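Local coordinates for L-lysine 6-oxidase (Marinomonas mediterranea, PDB 3WEU), which oxidises the epsilon-amino group of L-lysine with a cysteine tryptophylquinone cofactor, and the hydrogen peroxide it releases is antibacterial, at residues E98-L102 against P446-G450; N384-S389 against S527-A531. All coordinates share one frame; numbering follows the deposited sequence.

Overall arrangement
Interaction 1 lies about 11 Å from the centre of the chain and interaction 2 about 21 Å from it, with some 13 Å between the centres of the two. Their segments alternate in sequence: 98-102, 384-389, 446-450, 527-531. Segment 98-102 belongs to the N-terminal part of the chain, the other three to its C-terminal domain. The two contacts touch directly: E101 OE1 is 2.7 Å from S387 OG, a probable hydrogen bond, and E101 CG packs against N384 OD1. Loops distant in sequence thus form a continuous chain of contacts, from the cofactor side of 446-450 to the start of strand 530-543, the first strand of a two-stranded antiparallel sheet.

Interaction 1: E98-L102 against P446-G450; sequences EFREL and PMCPG. With SO4 (sulfate ion), chain C.
The loop 446-450, hydrogen-bonded to the quinone cofactor, meets F99 and E101 of a loop from the N-terminal part of the chain. Its link to the quinone is direct: P446 O and C448 N hydrogen-bond NE1 and O7 of the modified tryptophan at position 581, which is cross-linked to C516. Cis peptide bonds precede both P446 and P449. F99 supplies most of the buried surface on its side. With CG anti to the backbone N (chi1 -172°), its ring reaches across to P449, whose CB stands over one face, 3.6 Å from the F99 ring centroid and 16° off the normal, a CH-pi contact. The ring's other face is taken by the chain's own backbone, E101 N lying 3.3 Å above the F99 ring plane, so the phenyl group is sandwiched. Its rim continues along the opposing main chain, with F99 CE2 3.5 Å from C448 C. Beside this, E101 CG lies 3.5 Å from C448 SG, while the glutamate chain bends at chi2 and its OE1 hydrogen-bonds Y392 OH, so OE1 of this buried residue has a polar partner. No hydrogen bond joins the two segments; the 207 Å² interface is van der Waals packing. At the far end a sulfate, probably from the crystallisation liquor, accepts a straight bond from the main chain, F99 N to sulfate O4 at 2.8 Å with an N-H...O angle of 177°, and is also bound by R122. In the fold, the contact joins the loop between strand 80-91 and helix 129-134 to the one between helix 433-439 and strand 468-469.

Interaction 2: N384-S389 against S527-A531; sequences NSVSSS and SVNKA
N384 meets N529 through its main chain, its O accepting from N529 ND2 at 2.9 Å with the donor above the carbonyl plane. Here the loop between strands 381-382 and 400-402 meets the start of strand 530-543, both within the C-terminal domain. The N384 side chain turns back instead: OD1 takes S387 N at 2.9 Å, in the carbonyl plane on a lone pair, an Asx motif, and V386 N from above that plane, an Asx turn, while ND2 bonds V398 O. At V386 the carbonyl runs alongside the extended K530 chain, with V386 O 3.4 Å from K530 CE; this buried oxygen finds no hydrogen-bond partner in the model. S387 O then receives the second bond from N529 ND2, 3.0 Å long; it lies close to the asparagine's amide plane, but the donor stands well above the S387 carbonyl plane. With CG anti to its carbonyl carbon (chi1 -83°) and the amide turned by chi2 (-46°), N529 brings ND2 to both carbonyls. S388 OG works in both directions, accepting from N529 N at 2.8 Å and donating to K530 O at 2.9 Å, there in the carbonyl plane on a lone pair. Finally S389 N bonds S527 O at 2.9 Å, nearly linear at the hydrogen (169°). Of the settled bonds, this one alone joins backbone to backbone; the rest use N529 ND2 or S388 OG. Two bonds from a single nitrogen fix which way the N529 amide faces. The bonds across the contact use amides, hydroxyls and carbonyls; no salt bridge joins the segments, and K530 packs through its aliphatic chain.

Interaction 1: E98-L102 against P446-G450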
# COMPACT_ATOMS: atom_id res chain seq x y z
N GLU A 98 4.75 11.11 20.04
CA GLU A 98 4.96 11.41 18.64
C GLU A 98 5.62 12.83 18.53
O GLU A 98 5.26 13.73 19.31
CB GLU A 98 3.61 11.40 17.91
CG GLU A 98 3.06 10.00 17.63
CD GLU A 98 1.88 9.98 16.65
OE1 GLU A 98 1.38 11.05 16.22
OE2 GLU A 98 1.47 8.85 16.28
N PHE A 99 6.54 13.02 17.58
CA PHE A 99 7.14 14.31 17.41
C PHE A 99 6.20 15.25 16.63
O PHE A 99 5.75 14.97 15.53
CB PHE A 99 8.52 14.24 16.72
CG PHE A 99 9.22 15.59 16.73
CD1 PHE A 99 9.78 16.09 17.90
CD2 PHE A 99 9.24 16.37 15.59
CE1 PHE A 99 10.37 17.32 17.94
CE2 PHE A 99 9.82 17.62 15.65
CZ PHE A 99 10.40 18.07 16.80
N ARG A 100 5.85 16.35 17.29
CA ARG A 100 5.08 17.43 16.73
C ARG A 100 5.72 18.79 16.87
O ARG A 100 5.17 19.70 17.57
CB ARG A 100 3.72 17.43 17.41
CG ARG A 100 2.87 16.28 16.88
CD ARG A 100 1.50 16.41 17.48
NE ARG A 100 0.54 15.42 16.96
CZ ARG A 100 -0.76 15.44 17.24
NH1 ARG A 100 -1.27 16.33 18.08
NH2 ARG A 100 -1.55 14.53 16.67
N GLU A 101 6.91 18.93 16.25
CA GLU A 101 7.62 20.14 16.32
C GLU A 101 7.78 20.65 17.74
O GLU A 101 8.31 19.92 18.60
CB GLU A 101 6.98 21.14 15.35
CG GLU A 101 6.91 20.61 13.93
CD GLU A 101 5.72 19.67 13.68
OE1 GLU A 101 4.55 20.02 13.97
OE2 GLU A 101 6.01 18.56 13.22
N LEU A 102 7.35 21.87 18.03
CA LEU A 102 7.65 22.48 19.29
C LEU A 102 6.66 22.15 20.41
O LEU A 102 6.87 22.55 21.57
CB LEU A 102 7.74 23.97 19.16
CG LEU A 102 9.01 24.68 18.74
CD1 LEU A 102 10.37 24.16 19.10
CD2 LEU A 102 8.99 25.72 17.67
N PRO A 446 18.64 24.21 13.57
CA PRO A 446 17.35 24.11 14.18
C PRO A 446 17.16 22.74 14.81
O PRO A 446 18.03 21.88 14.68
CB PRO A 446 16.36 24.27 13.01
CG PRO A 446 17.13 23.84 11.80
CD PRO A 446 18.58 24.13 12.09
N MET A 447 16.04 22.57 15.47
CA MET A 447 15.69 21.32 16.12
C MET A 447 14.20 21.01 15.84
O MET A 447 13.34 21.46 16.60
CB MET A 447 15.99 21.48 17.62
CG MET A 447 17.43 21.17 18.02
SD MET A 447 17.65 21.43 19.74
CE MET A 447 19.29 20.71 20.03
N CYS A 448 13.95 20.29 14.76
CA CYS A 448 12.64 19.93 14.30
C CYS A 448 12.54 18.52 13.72
O CYS A 448 11.95 18.32 12.68
CB CYS A 448 12.12 21.00 13.29
SG CYS A 448 10.30 20.93 12.95
N PRO A 449 13.08 17.54 14.44
CA PRO A 449 13.60 17.63 15.77
C PRO A 449 15.06 17.92 15.89
O PRO A 449 15.54 18.26 16.96
CB PRO A 449 13.37 16.20 16.30
CG PRO A 449 13.43 15.31 15.15
CD PRO A 449 12.91 16.14 14.00
N GLY A 450 15.79 17.65 14.83
CA GLY A 450 17.22 17.67 14.91
C GLY A 450 17.83 16.42 14.41
O GLY A 450 17.16 15.65 13.71
S SO4 C . 6.41 9.95 15.27
O1 SO4 C . 4.98 10.42 15.21
O2 SO4 C . 6.32 8.60 15.98
O3 SO4 C . 6.94 9.70 13.88
O4 SO4 C . 7.37 10.94 15.93

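Interaction 2: N384-S389 against S527-A531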
# COMPACT_ATOMS: atom_id res chain seq x y z
N ASN A 384 10.31 25.42 13.51
CA ASN A 384 9.06 24.97 12.94
C ASN A 384 8.58 25.67 11.71
O ASN A 384 7.79 26.64 11.77
CB ASN A 384 7.91 24.90 13.96
CG ASN A 384 6.66 24.40 13.32
OD1 ASN A 384 6.74 23.64 12.37
ND2 ASN A 384 5.51 24.74 13.88
N SER A 385 9.02 25.15 10.57
CA SER A 385 8.58 25.55 9.27
C SER A 385 7.56 24.55 8.68
O SER A 385 7.29 24.61 7.49
CB SER A 385 9.79 25.60 8.33
OG SER A 385 10.54 24.36 8.42
N VAL A 386 7.11 23.61 9.48
CA VAL A 386 6.36 22.43 9.06
C VAL A 386 4.87 22.54 9.35
O VAL A 386 4.02 22.25 8.47
CB VAL A 386 6.94 21.20 9.79
CG1 VAL A 386 6.18 19.95 9.39
CG2 VAL A 386 8.41 21.00 9.32
N SER A 387 4.52 22.97 10.55
CA SER A 387 3.05 23.03 10.92
C SER A 387 2.57 24.45 11.21
O SER A 387 3.31 25.27 11.72
CB SER A 387 2.80 22.09 12.12
OG SER A 387 3.62 22.47 13.23
N SER A 388 1.36 24.77 10.81
CA SER A 388 0.81 26.09 11.01
C SER A 388 0.26 26.29 12.39
O SER A 388 0.11 25.33 13.17
CB SER A 388 -0.36 26.27 10.00
OG SER A 388 0.05 26.24 8.67
N SER A 389 -0.14 27.52 12.68
CA SER A 389 -0.74 27.89 13.96
C SER A 389 -1.96 27.04 14.27
O SER A 389 -2.24 26.79 15.45
CB SER A 389 -1.18 29.36 13.93
OG SER A 389 -2.15 29.63 12.91
N SER A 527 1.57 33.17 10.49
CA SER A 527 0.94 32.06 11.23
C SER A 527 0.73 30.76 10.41
O SER A 527 0.32 29.74 10.93
CB SER A 527 -0.42 32.59 11.81
OG SER A 527 -1.31 32.74 10.70
N VAL A 528 1.12 30.77 9.15
CA VAL A 528 0.87 29.68 8.22
C VAL A 528 2.17 29.05 7.70
O VAL A 528 3.03 29.76 7.14
CB VAL A 528 0.13 30.20 7.02
CG1 VAL A 528 -0.08 29.04 6.04
CG2 VAL A 528 -1.26 30.75 7.47
N ASN A 529 2.31 27.76 7.92
CA ASN A 529 3.33 26.98 7.17
C ASN A 529 2.71 26.22 5.99
O ASN A 529 3.28 26.19 4.92
CB ASN A 529 4.12 26.05 8.08
CG ASN A 529 5.26 26.76 8.77
OD1 ASN A 529 5.99 27.48 8.13
ND2 ASN A 529 5.44 26.55 10.06
N LYS A 530 1.56 25.59 6.20
CA LYS A 530 0.90 24.75 5.18
C LYS A 530 -0.59 25.13 5.14
O LYS A 530 -1.16 25.60 6.13
CB LYS A 530 1.10 23.23 5.47
CG LYS A 530 2.56 22.91 5.35
CD LYS A 530 2.95 21.59 4.92
CE LYS A 530 4.41 21.41 5.23
NZ LYS A 530 4.45 19.96 5.29
N ALA A 531 -1.18 24.93 3.98
CA ALA A 531 -2.61 25.21 3.79
C ALA A 531 -3.13 24.13 2.89
O ALA A 531 -2.31 23.39 2.24
CB ALA A 531 -2.72 26.51 3.10